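Local coordinates for maltose operon transcriptional repressor (Staphylococcus aureus subsp. aureus Mu50, PDB 3HCW), which probably represses transcription of the maltose operon, its modelled C-terminal fragment having the periplasmic-binding-protein-like fold that senses small effector molecules in LacI-type repressors, at residues D112-N115 against I116-S119; T123-V126 against I127-V131; K140-E144 against V145-R149; N215-I218 against P219-M223. All blocks are in the same frame, centred on the assembly; numbering follows the deposited sequence. Where two conformers were deposited one is given.

Interaction 1 (D112-N115 against I116-S119)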
loop_
_atom_site.group_PDB
_atom_site.type_symbol
_atom_site.label_atom_id
_atom_site.label_comp_id
_atom_site.label_asym_id
_atom_site.label_seq_id
_atom_site.Cartn_x
_atom_site.Cartn_y
_atom_site.Cartn_z
ATOM N N ASP A 112 -7.619 -20.592 -3.883
ATOM C CA ASP A 112 -8.615 -19.528 -3.820
ATOM C C ASP A 112 -9.125 -19.329 -2.388
ATOM O O ASP A 112 -8.821 -20.136 -1.497
ATOM C CB ASP A 112 -9.779 -19.889 -4.750
ATOM C CG ASP A 112 -10.499 -18.671 -5.324
ATOM O OD1 ASP A 112 -10.074 -17.524 -5.083
ATOM O OD2 ASP A 112 -11.519 -18.871 -6.018
ATOM N N ASN A 113 -9.851 -18.232 -2.168
ATOM C CA ASN A 113 -10.787 -18.132 -1.050
ATOM C C ASN A 113 -12.122 -18.636 -1.569
ATOM O O ASN A 113 -12.313 -18.757 -2.796
ATOM C CB ASN A 113 -10.987 -16.681 -0.612
ATOM C CG ASN A 113 -9.710 -16.006 -0.174
ATOM O OD1 ASN A 113 -9.252 -15.058 -0.812
ATOM N ND2 ASN A 113 -9.131 -16.479 0.923
ATOM N N ASP A 114 -13.055 -18.901 -0.653
ATOM C CA ASP A 114 -14.452 -19.122 -1.028
ATOM C C ASP A 114 -15.113 -17.749 -1.074
ATOM O O ASP A 114 -15.512 -17.192 -0.054
ATOM C CB ASP A 114 -15.149 -20.093 -0.056
ATOM C CG ASP A 114 -16.556 -20.504 -0.512
ATOM O OD1 ASP A 114 -17.096 -21.493 0.032
ATOM O OD2 ASP A 114 -17.146 -19.839 -1.390
ATOM N N ASN A 115 -15.224 -17.200 -2.278
ATOM C CA ASN A 115 -15.597 -15.796 -2.428
ATOM C C ASN A 115 -17.097 -15.565 -2.376
ATOM O O ASN A 115 -17.558 -14.459 -2.072
ATOM C CB ASN A 115 -14.953 -15.179 -3.681
ATOM C CG ASN A 115 -13.604 -14.552 -3.390
ATOM O OD1 ASN A 115 -13.473 -13.719 -2.487
ATOM N ND2 ASN A 115 -12.597 -14.920 -4.173
ATOM N N ILE A 116 -17.856 -16.620 -2.648
ATOM C CA ILE A 116 -19.293 -16.590 -2.419
ATOM C C ILE A 116 -19.592 -16.545 -0.909
ATOM O O ILE A 116 -20.298 -15.660 -0.442
ATOM C CB ILE A 116 -20.003 -17.741 -3.132
ATOM C CG1 ILE A 116 -19.776 -17.610 -4.652
ATOM C CG2 ILE A 116 -21.475 -17.739 -2.770
ATOM C CD1 ILE A 116 -20.420 -18.666 -5.522
ATOM N N LEU A 117 -18.996 -17.452 -0.155
ATOM C CA LEU A 117 -19.193 -17.523 1.287
ATOM C C LEU A 117 -18.720 -16.242 1.976
ATOM O O LEU A 117 -19.444 -15.673 2.812
ATOM C CB LEU A 117 -18.492 -18.775 1.859
ATOM C CG LEU A 117 -18.602 -19.128 3.344
ATOM C CD1 LEU A 117 -20.055 -19.139 3.822
ATOM C CD2 LEU A 117 -17.948 -20.467 3.599
ATOM N N ALA A 118 -17.545 -15.749 1.575
ATOM C CA ALA A 118 -16.993 -14.503 2.129
ATOM C C ALA A 118 -17.991 -13.361 1.994
ATOM O O ALA A 118 -18.296 -12.673 2.994
ATOM C CB ALA A 118 -15.667 -14.144 1.471
ATOM N N SER A 119 -18.532 -13.206 0.777
ATOM C CA SER A 119 -19.520 -12.159 0.512
ATOM C C SER A 119 -20.834 -12.391 1.241
ATOM O O SER A 119 -21.431 -11.435 1.759
ATOM C CB SER A 119 -19.755 -11.953 -0.993
ATOM O OG SER A 119 -19.983 -13.174 -1.669
#

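Interaction 2 (T123-V126 against I127-V131)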
loop_
_atom_site.group_PDB
_atom_site.type_symbol
_atom_site.label_atom_id
_atom_site.label_comp_id
_atom_site.label_asym_id
_atom_site.label_seq_id
_atom_site.Cartn_x
_atom_site.Cartn_y
_atom_site.Cartn_z
ATOM N N THR A 123 -22.467 -9.822 3.657
ATOM C CA THR A 123 -23.817 -9.343 3.360
ATOM C C THR A 123 -24.763 -9.667 4.523
ATOM O O THR A 123 -25.578 -8.839 4.886
ATOM C CB THR A 123 -24.402 -9.912 2.015
ATOM O OG1 THR A 123 -23.455 -9.750 0.944
ATOM C CG2 THR A 123 -25.690 -9.187 1.634
ATOM N N ARG A 124 -24.648 -10.864 5.097
ATOM C CA ARG A 124 -25.462 -11.260 6.262
ATOM C C ARG A 124 -25.257 -10.327 7.448
ATOM O O ARG A 124 -26.225 -9.901 8.073
ATOM C CB ARG A 124 -25.148 -12.700 6.702
ATOM C CG ARG A 124 -26.244 -13.716 6.429
ATOM C CD ARG A 124 -27.442 -13.506 7.357
ATOM N NE ARG A 124 -27.333 -14.231 8.623
ATOM C CZ ARG A 124 -28.164 -14.082 9.655
ATOM N NH1 ARG A 124 -29.175 -13.223 9.596
ATOM N NH2 ARG A 124 -27.980 -14.793 10.762
ATOM N N HIS A 125 -23.995 -10.015 7.735
ATOM C CA HIS A 125 -23.631 -9.138 8.859
ATOM C C HIS A 125 -24.277 -7.756 8.803
ATOM O O HIS A 125 -24.768 -7.256 9.836
ATOM C CB HIS A 125 -22.111 -8.996 8.973
ATOM C CG HIS A 125 -21.680 -7.838 9.816
ATOM N ND1 HIS A 125 -21.762 -7.849 11.192
ATOM C CD2 HIS A 125 -21.176 -6.626 9.479
ATOM C CE1 HIS A 125 -21.323 -6.699 11.668
ATOM N NE2 HIS A 125 -20.966 -5.937 10.649
ATOM N N VAL A 126 -24.278 -7.138 7.615
ATOM C CA VAL A 126 -24.903 -5.818 7.474
ATOM C C VAL A 126 -26.415 -5.893 7.675
ATOM O O VAL A 126 -27.009 -4.985 8.262
ATOM C CB VAL A 126 -24.486 -5.028 6.180
ATOM C CG1 VAL A 126 -22.980 -4.928 6.085
ATOM C CG2 VAL A 126 -25.047 -5.640 4.914
ATOM N N ILE A 127 -27.014 -7.006 7.245
ATOM C CA ILE A 127 -28.453 -7.245 7.429
ATOM C C ILE A 127 -28.783 -7.421 8.910
ATOM O O ILE A 127 -29.780 -6.885 9.390
ATOM C CB ILE A 127 -28.944 -8.419 6.551
ATOM C CG1 ILE A 127 -28.843 -8.019 5.070
ATOM C CG2 ILE A 127 -30.362 -8.849 6.924
ATOM C CD1 ILE A 127 -29.351 -9.072 4.081
ATOM N N GLU A 128 -27.900 -8.116 9.629
ATOM C CA GLU A 128 -28.008 -8.296 11.082
ATOM C C GLU A 128 -27.994 -6.982 11.866
ATOM O O GLU A 128 -28.538 -6.921 12.962
ATOM C CB GLU A 128 -26.916 -9.234 11.608
ATOM C CG GLU A 128 -27.115 -10.700 11.219
ATOM C CD GLU A 128 -25.936 -11.601 11.593
ATOM O OE1 GLU A 128 -24.769 -11.186 11.420
ATOM O OE2 GLU A 128 -26.180 -12.740 12.043
ATOM N N GLN A 129 -27.383 -5.940 11.302
ATOM C CA GLN A 129 -27.398 -4.610 11.920
ATOM C C GLN A 129 -28.710 -3.871 11.640
ATOM O O GLN A 129 -29.060 -2.931 12.349
ATOM C CB GLN A 129 -26.211 -3.766 11.447
ATOM C CG GLN A 129 -24.854 -4.424 11.613
ATOM C CD GLN A 129 -24.694 -5.113 12.950
ATOM O OE1 GLN A 129 -24.645 -6.341 13.019
ATOM N NE2 GLN A 129 -24.619 -4.331 14.020
ATOM N N GLY A 130 -29.424 -4.303 10.601
ATOM C CA GLY A 130 -30.705 -3.713 10.230
ATOM C C GLY A 130 -30.587 -2.799 9.029
ATOM O O GLY A 130 -30.183 -1.649 9.165
ATOM N N VAL A 131 -30.926 -3.314 7.849
ATOM C CA VAL A 131 -30.922 -2.499 6.631
ATOM C C VAL A 131 -32.164 -2.732 5.798
ATOM O O VAL A 131 -32.773 -3.798 5.854
ATOM C CB VAL A 131 -29.687 -2.756 5.716
ATOM C CG1 VAL A 131 -28.490 -2.001 6.208
ATOM C CG2 VAL A 131 -29.391 -4.233 5.585
#

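Interaction 3 (K140-E144 against V145-R149)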
loop_
_atom_site.group_PDB
_atom_site.type_symbol
_atom_site.label_atom_id
_atom_site.label_comp_id
_atom_site.label_asym_id
_atom_site.label_seq_id
_atom_site.Cartn_x
_atom_site.Cartn_y
_atom_site.Cartn_z
ATOM N N LYS A 140 -14.874 -2.953 -13.445
ATOM C CA LYS A 140 -14.985 -3.565 -14.764
ATOM C C LYS A 140 -13.992 -4.715 -14.978
ATOM O O LYS A 140 -13.009 -4.865 -14.240
ATOM C CB LYS A 140 -14.825 -2.503 -15.858
ATOM C CG LYS A 140 -15.236 -1.104 -15.416
ATOM C CD LYS A 140 -16.144 -0.449 -16.436
ATOM C CE LYS A 140 -16.677 0.867 -15.906
ATOM N NZ LYS A 140 -18.083 1.121 -16.331
ATOM N N GLY A 141 -14.265 -5.516 -16.005
ATOM C CA GLY A 141 -13.544 -6.759 -16.247
ATOM C C GLY A 141 -14.430 -7.931 -15.872
ATOM O O GLY A 141 -15.190 -7.865 -14.904
ATOM N N ASN A 142 -14.333 -9.012 -16.636
ATOM C CA ASN A 142 -15.126 -10.208 -16.362
ATOM C C ASN A 142 -14.422 -11.139 -15.365
ATOM O O ASN A 142 -14.281 -12.342 -15.612
ATOM C CB ASN A 142 -15.466 -10.939 -17.672
ATOM C CG ASN A 142 -16.190 -10.046 -18.678
ATOM O OD1 ASN A 142 -16.983 -9.178 -18.306
ATOM N ND2 ASN A 142 -15.919 -10.265 -19.961
ATOM N N PHE A 143 -13.988 -10.567 -14.240
ATOM C CA PHE A 143 -13.213 -11.291 -13.233
ATOM C C PHE A 143 -14.091 -12.188 -12.380
ATOM O O PHE A 143 -15.159 -11.774 -11.928
ATOM C CB PHE A 143 -12.416 -10.324 -12.354
ATOM C CG PHE A 143 -11.367 -9.563 -13.108
ATOM C CD1 PHE A 143 -10.299 -10.236 -13.712
ATOM C CD2 PHE A 143 -11.449 -8.182 -13.234
ATOM C CE1 PHE A 143 -9.329 -9.538 -14.423
ATOM C CE2 PHE A 143 -10.486 -7.475 -13.941
ATOM C CZ PHE A 143 -9.425 -8.153 -14.538
ATOM N N GLU A 144 -13.622 -13.414 -12.168
ATOM C CA GLU A 144 -14.387 -14.400 -11.422
ATOM C C GLU A 144 -14.591 -14.028 -9.949
ATOM O O GLU A 144 -15.588 -14.405 -9.364
ATOM C CB GLU A 144 -13.762 -15.791 -11.573
ATOM C CG GLU A 144 -14.391 -16.655 -12.681
ATOM C CD GLU A 144 -14.436 -15.977 -14.055
ATOM O OE1 GLU A 144 -13.417 -15.401 -14.495
ATOM O OE2 GLU A 144 -15.500 -16.032 -14.705
ATOM N N VAL A 145 -13.660 -13.268 -9.371
ATOM C CA VAL A 145 -13.773 -12.807 -7.983
ATOM C C VAL A 145 -14.988 -11.866 -7.847
ATOM O O VAL A 145 -15.795 -11.988 -6.912
ATOM C CB VAL A 145 -12.420 -12.180 -7.465
ATOM C CG1 VAL A 145 -11.746 -11.354 -8.542
ATOM C CG2 VAL A 145 -12.628 -11.334 -6.208
ATOM N N SER A 146 -15.121 -10.974 -8.825
ATOM C CA SER A 146 -16.267 -10.096 -8.976
ATOM C C SER A 146 -17.571 -10.890 -9.097
ATOM O O SER A 146 -18.507 -10.640 -8.332
ATOM C CB SER A 146 -16.052 -9.157 -10.177
ATOM O OG SER A 146 -17.141 -8.273 -10.356
ATOM N N LYS A 147 -17.609 -11.868 -10.011
ATOM C CA LYS A 147 -18.795 -12.717 -10.201
ATOM C C LYS A 147 -19.189 -13.473 -8.928
ATOM O O LYS A 147 -20.368 -13.557 -8.587
ATOM C CB LYS A 147 -18.582 -13.735 -11.330
ATOM C CG LYS A 147 -18.484 -13.162 -12.739
ATOM C CD LYS A 147 -18.277 -14.315 -13.731
ATOM C CE LYS A 147 -18.540 -13.909 -15.176
ATOM N NZ LYS A 147 -17.446 -13.083 -15.747
ATOM N N ASP A 148 -18.197 -14.044 -8.254
ATOM C CA ASP A 148 -18.416 -14.776 -7.001
ATOM C C ASP A 148 -18.950 -13.902 -5.860
ATOM O O ASP A 148 -19.858 -14.306 -5.162
ATOM C CB ASP A 148 -17.124 -15.435 -6.544
ATOM C CG ASP A 148 -16.781 -16.667 -7.333
ATOM O OD1 ASP A 148 -15.802 -17.345 -6.945
ATOM O OD2 ASP A 148 -17.483 -16.961 -8.326
ATOM N N ARG A 149 -18.373 -12.711 -5.691
ATOM C CA ARG A 149 -18.780 -11.794 -4.620
ATOM C C ARG A 149 -20.144 -11.148 -4.888
ATOM O O ARG A 149 -20.935 -10.979 -3.962
ATOM C CB ARG A 149 -17.685 -10.756 -4.314
ATOM C CG ARG A 149 -16.432 -11.381 -3.667
ATOM C CD ARG A 149 -15.333 -10.362 -3.375
ATOM N NE ARG A 149 -14.093 -11.022 -2.956
ATOM C CZ ARG A 149 -12.888 -10.447 -2.920
ATOM N NH1 ARG A 149 -12.729 -9.182 -3.282
ATOM N NH2 ARG A 149 -11.828 -11.153 -2.542
#

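Interaction 4 (N215-I218 against P219-M223)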
loop_
_atom_site.group_PDB
_atom_site.type_symbol
_atom_site.label_atom_id
_atom_site.label_comp_id
_atom_site.label_asym_id
_atom_site.label_seq_id
_atom_site.Cartn_x
_atom_site.Cartn_y
_atom_site.Cartn_z
ATOM N N ASN A 215 -20.843 14.775 1.942
ATOM C CA ASN A 215 -21.277 14.785 3.338
ATOM C C ASN A 215 -22.249 13.663 3.692
ATOM O O ASN A 215 -23.153 13.847 4.499
ATOM C CB ASN A 215 -21.831 16.158 3.746
ATOM C CG ASN A 215 -21.776 16.392 5.254
ATOM O OD1 ASN A 215 -22.700 16.969 5.832
ATOM N ND2 ASN A 215 -20.698 15.937 5.895
ATOM N N ILE A 216 -22.043 12.502 3.078
ATOM C CA ILE A 216 -22.813 11.298 3.376
ATOM C C ILE A 216 -22.058 10.524 4.466
ATOM O O ILE A 216 -21.066 9.842 4.185
ATOM C CB ILE A 216 -23.008 10.442 2.112
ATOM C CG1 ILE A 216 -23.688 11.264 1.015
ATOM C CG2 ILE A 216 -23.819 9.201 2.432
ATOM C CD1 ILE A 216 -23.694 10.603 -0.345
ATOM N N GLU A 217 -22.517 10.668 5.711
ATOM C CA GLU A 217 -21.745 10.212 6.872
ATOM C C GLU A 217 -21.989 8.768 7.289
ATOM O O GLU A 217 -23.093 8.250 7.195
ATOM C CB GLU A 217 -21.856 11.187 8.054
ATOM C CG GLU A 217 -23.244 11.453 8.598
ATOM C CD GLU A 217 -23.420 12.894 9.088
ATOM O OE1 GLU A 217 -22.546 13.389 9.837
ATOM O OE2 GLU A 217 -24.436 13.528 8.717
ATOM N N ILE A 218 -20.922 8.136 7.755
ATOM C CA ILE A 218 -20.862 6.701 7.976
ATOM C C ILE A 218 -20.518 6.485 9.436
ATOM O O ILE A 218 -19.595 7.123 9.936
ATOM C CB ILE A 218 -19.752 6.071 7.094
ATOM C CG1 ILE A 218 -19.901 6.526 5.643
ATOM C CG2 ILE A 218 -19.747 4.536 7.193
ATOM C CD1 ILE A 218 -18.682 6.270 4.772
ATOM N N PRO A 219 -21.261 5.605 10.139
ATOM C CA PRO A 219 -22.421 4.798 9.719
ATOM C C PRO A 219 -23.792 5.490 9.699
ATOM O O PRO A 219 -24.764 4.869 9.242
ATOM C CB PRO A 219 -22.443 3.683 10.768
ATOM C CG PRO A 219 -21.960 4.365 11.999
ATOM C CD PRO A 219 -20.874 5.300 11.533
ATOM N N LYS A 220 -23.875 6.734 10.185
ATOM C CA LYS A 220 -25.159 7.467 10.313
ATOM C C LYS A 220 -26.082 7.496 9.067
ATOM O O LYS A 220 -27.259 7.128 9.146
ATOM C CB LYS A 220 -24.928 8.891 10.810
ATOM C CG LYS A 220 -26.219 9.656 11.075
ATOM C CD LYS A 220 -25.969 11.134 11.268
ATOM C CE LYS A 220 -27.268 11.858 11.606
ATOM N NZ LYS A 220 -27.062 13.320 11.775
ATOM N N ASP A 221 -25.567 7.927 7.925
ATOM C CA ASP A 221 -26.422 7.958 6.731
ATOM C C ASP A 221 -26.427 6.583 6.084
ATOM O O ASP A 221 -27.482 6.062 5.755
ATOM C CB ASP A 221 -25.980 9.032 5.732
ATOM C CG ASP A 221 -26.264 10.443 6.218
ATOM O OD1 ASP A 221 -27.388 10.703 6.694
ATOM O OD2 ASP A 221 -25.364 11.302 6.093
ATOM N N VAL A 222 -25.232 6.011 5.914
ATOM C CA VAL A 222 -25.075 4.683 5.319
ATOM C C VAL A 222 -23.977 3.898 6.012
ATOM O O VAL A 222 -23.005 4.462 6.504
ATOM C CB VAL A 222 -24.752 4.713 3.782
ATOM C CG1 VAL A 222 -25.933 5.182 2.985
ATOM C CG2 VAL A 222 -23.497 5.541 3.476
ATOM N N MET A 223 -24.147 2.582 6.054
ATOM C CA MET A 223 -23.124 1.679 6.560
ATOM C C MET A 223 -22.257 1.212 5.379
ATOM O O MET A 223 -22.728 1.093 4.236
ATOM C CB MET A 223 -23.757 0.473 7.278
ATOM C CG MET A 223 -24.453 0.764 8.655
ATOM S SD MET A 223 -25.100 -0.735 9.499
ATOM C CE MET A 223 -25.570 -1.755 8.126
#

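Interaction 1 (D112-N115 against I116-S119)
D114 and L117 meet where strand 110-113 gives way to helix 115-129, and the aspartate acts as the N-cap of that helix. Its side chain can be followed outward. CB only grazes L117 CB. With chi1 near 180° (-172°) CG lies beside the carbonyl carbon, on the side of the helix start, 3.5 Å from L117 CB. OD1 touches L117 CB at 3.6 Å and L117 CD2 a little farther off, the two side chains slanting across each other. OD2 accepts the capping bond, with L117 N 3.3 Å from D114 OD2. The N-H points almost straight at the oxygen (172°), yet it arrives from above the carboxylate plane. Aspartate suits the place because its short arm reaches an amide of the first turn that has no carbonyl before it in the helix, and its charge should be favoured beside the positive end of the helix dipole. The main chain adds the first helical bond, A118 N to D114 O at 3.0 Å. The next, S119 N to N115 O at 3.3 Å, comes from above the carbonyl plane. In the conformer given, S119 OG lies 2.8 Å from both N115 O and I116 O; which takes its proton is not settled. The N115 amide is engaged elsewhere: OD1 accepts from R149 NE and ND2 donates to a bound glycerol. Small A118 packs on T277 of strand 272-280, while N115 and I116 rest against D148 of helix 144-159, wedging the helix start between that strand and the neighbouring helix.

Interaction 2 (T123-V126 against I127-V131)
The C-terminal turns of helix 115-129 run from T123 to Q129, and here R124, partly covered by F160 and V156, forms an i to i+4 ion pair with exposed E128. R124 NH2 is 3.0 Å from E128 OE2, but the oxygen lies over one face of the guanidinium, toward its rim, so the attraction is one of charges with no N-H aimed at it. Bends at chi2 and chi3 (-71° and -88°) fold the arginine back across the glutamate, and the two chains cross at about a right angle. The aliphatic part joins in, with E128 CG 3.6 Å from R124 NH1. E128 N bonds to R124 O at 2.9 Å, whereas the bonds of I127 N to T123 O and of Q129 N to H125 O and V126 O are weak. G130 N bonds to I127 O at 2.9 Å and only weakly to V126 O. G130 ends the helix with positive phi (103°), a conformation glycine adopts without strain from a CB. In this periplasmic-binding-protein-like domain the helix packs against the central sheet. Its apolar side carries V126 and I127, both on L134 of strand 133-139, with I127 also meeting V156 of helix 144-159. H125 presents one face to Q129 CG, while its NE2 bonds to T285 OG1. After the glycine, V131 brings CG2 to 3.7 Å from V126 O, and both valines touch M223 of strand 222-227.

Interaction 3 (K140-E144 against V145-R149)
K147 runs out extended and then turns at its last torsion (chi4 75°), while E144, in the conformer given, bends at chi2 (54°); the two chains therefore lie side by side, pointing the same way, at the start of helix 144-159. F143 is the N-cap residue of this helix, which follows strand 133-139 in the beta-alpha-beta order of the periplasmic-binding-protein-like fold. A phenylalanine has no polar side-chain atom to cap with, and the first turn is held by its carbonyl: K147 N donates to F143 O at 3.1 Å, in the carbonyl plane. D148 N follows, 2.9 Å from E144 O. In that same conformer of E144, K147 CD is 3.4 Å from E144 OE2, and K147 NZ to E144 OE2, at 3.7 Å, is a long and tentative ion pair. The ammonium also makes a weak hydrogen bond to N142 O. Aliphatic length with a charge at the end suits an exposed position beside a loop. N142 centres an inverse gamma turn there. The F143 ring is engaged by K78 and K15 in cation-pi contacts, and D148 OD2 pairs with K99. Within the helix, V145 CG2 lies over the centre of the R149 guanidinium, 3.4 Å above its plane.

Interaction 4 (N215-I218 against P219-M223)
D221 OD2 accepts from E217 N at 2.9 Å through its anti lone pair, and D221 N returns a bond to E217 O at 2.6 Å. These reciprocal bonds close the turn that joins helix 201-213 to strand 222-227, a helix-to-strand connection of the periplasmic-binding-protein-like fold. V222 N adds a weak bond to the same E217 O. Aspartate fits because its short arm, with CB directed at 215-218, sets OD2 at the E217 amide. A cis peptide precedes P219, consistent with the tight reversal; proline accepts cis more readily than other residues. E217 has its CG between the backbone N and carbonyl carbon (chi1 59°), which lays the chain across D221, CG being 3.3 Å from D221 OD2. Their carboxylates approach, E217 OE2 lying 3.6 Å from D221 OD2; K188 pairs with D221 and more weakly with E217, probably easing the repulsion, and K220 runs beside E217, its opposite charge near but not in contact. On the buried side, branched I216, I218 and V222 pack against helices 173-187 and 201-213. Farther out, N215 ends the helix in a Schellman motif, and Y212 OH of the second subunit hydrogen-bonds I218 N.

Overall arrangement
Interactions 1 and 2 lie at the start and end of helix 115-129, with centres about 18 Å apart. Interaction 3 stands at the start of helix 144-159, its centre about 12 Å from that of interaction 1, and the two pack together, I116 CG1 lying 3.3 Å from D148 O. D112, N113 and N115 of interaction 1 and R149 of interaction 3 all hydrogen-bond glycerol, consistent with an effector pocket, although glycerol probably came from crystallisation. Interaction 4, about 27 Å between centres from both 1 and 3, is instead joined to interaction 2, where Q129 CB is 3.8 Å from M223 SD; it also meets the second subunit.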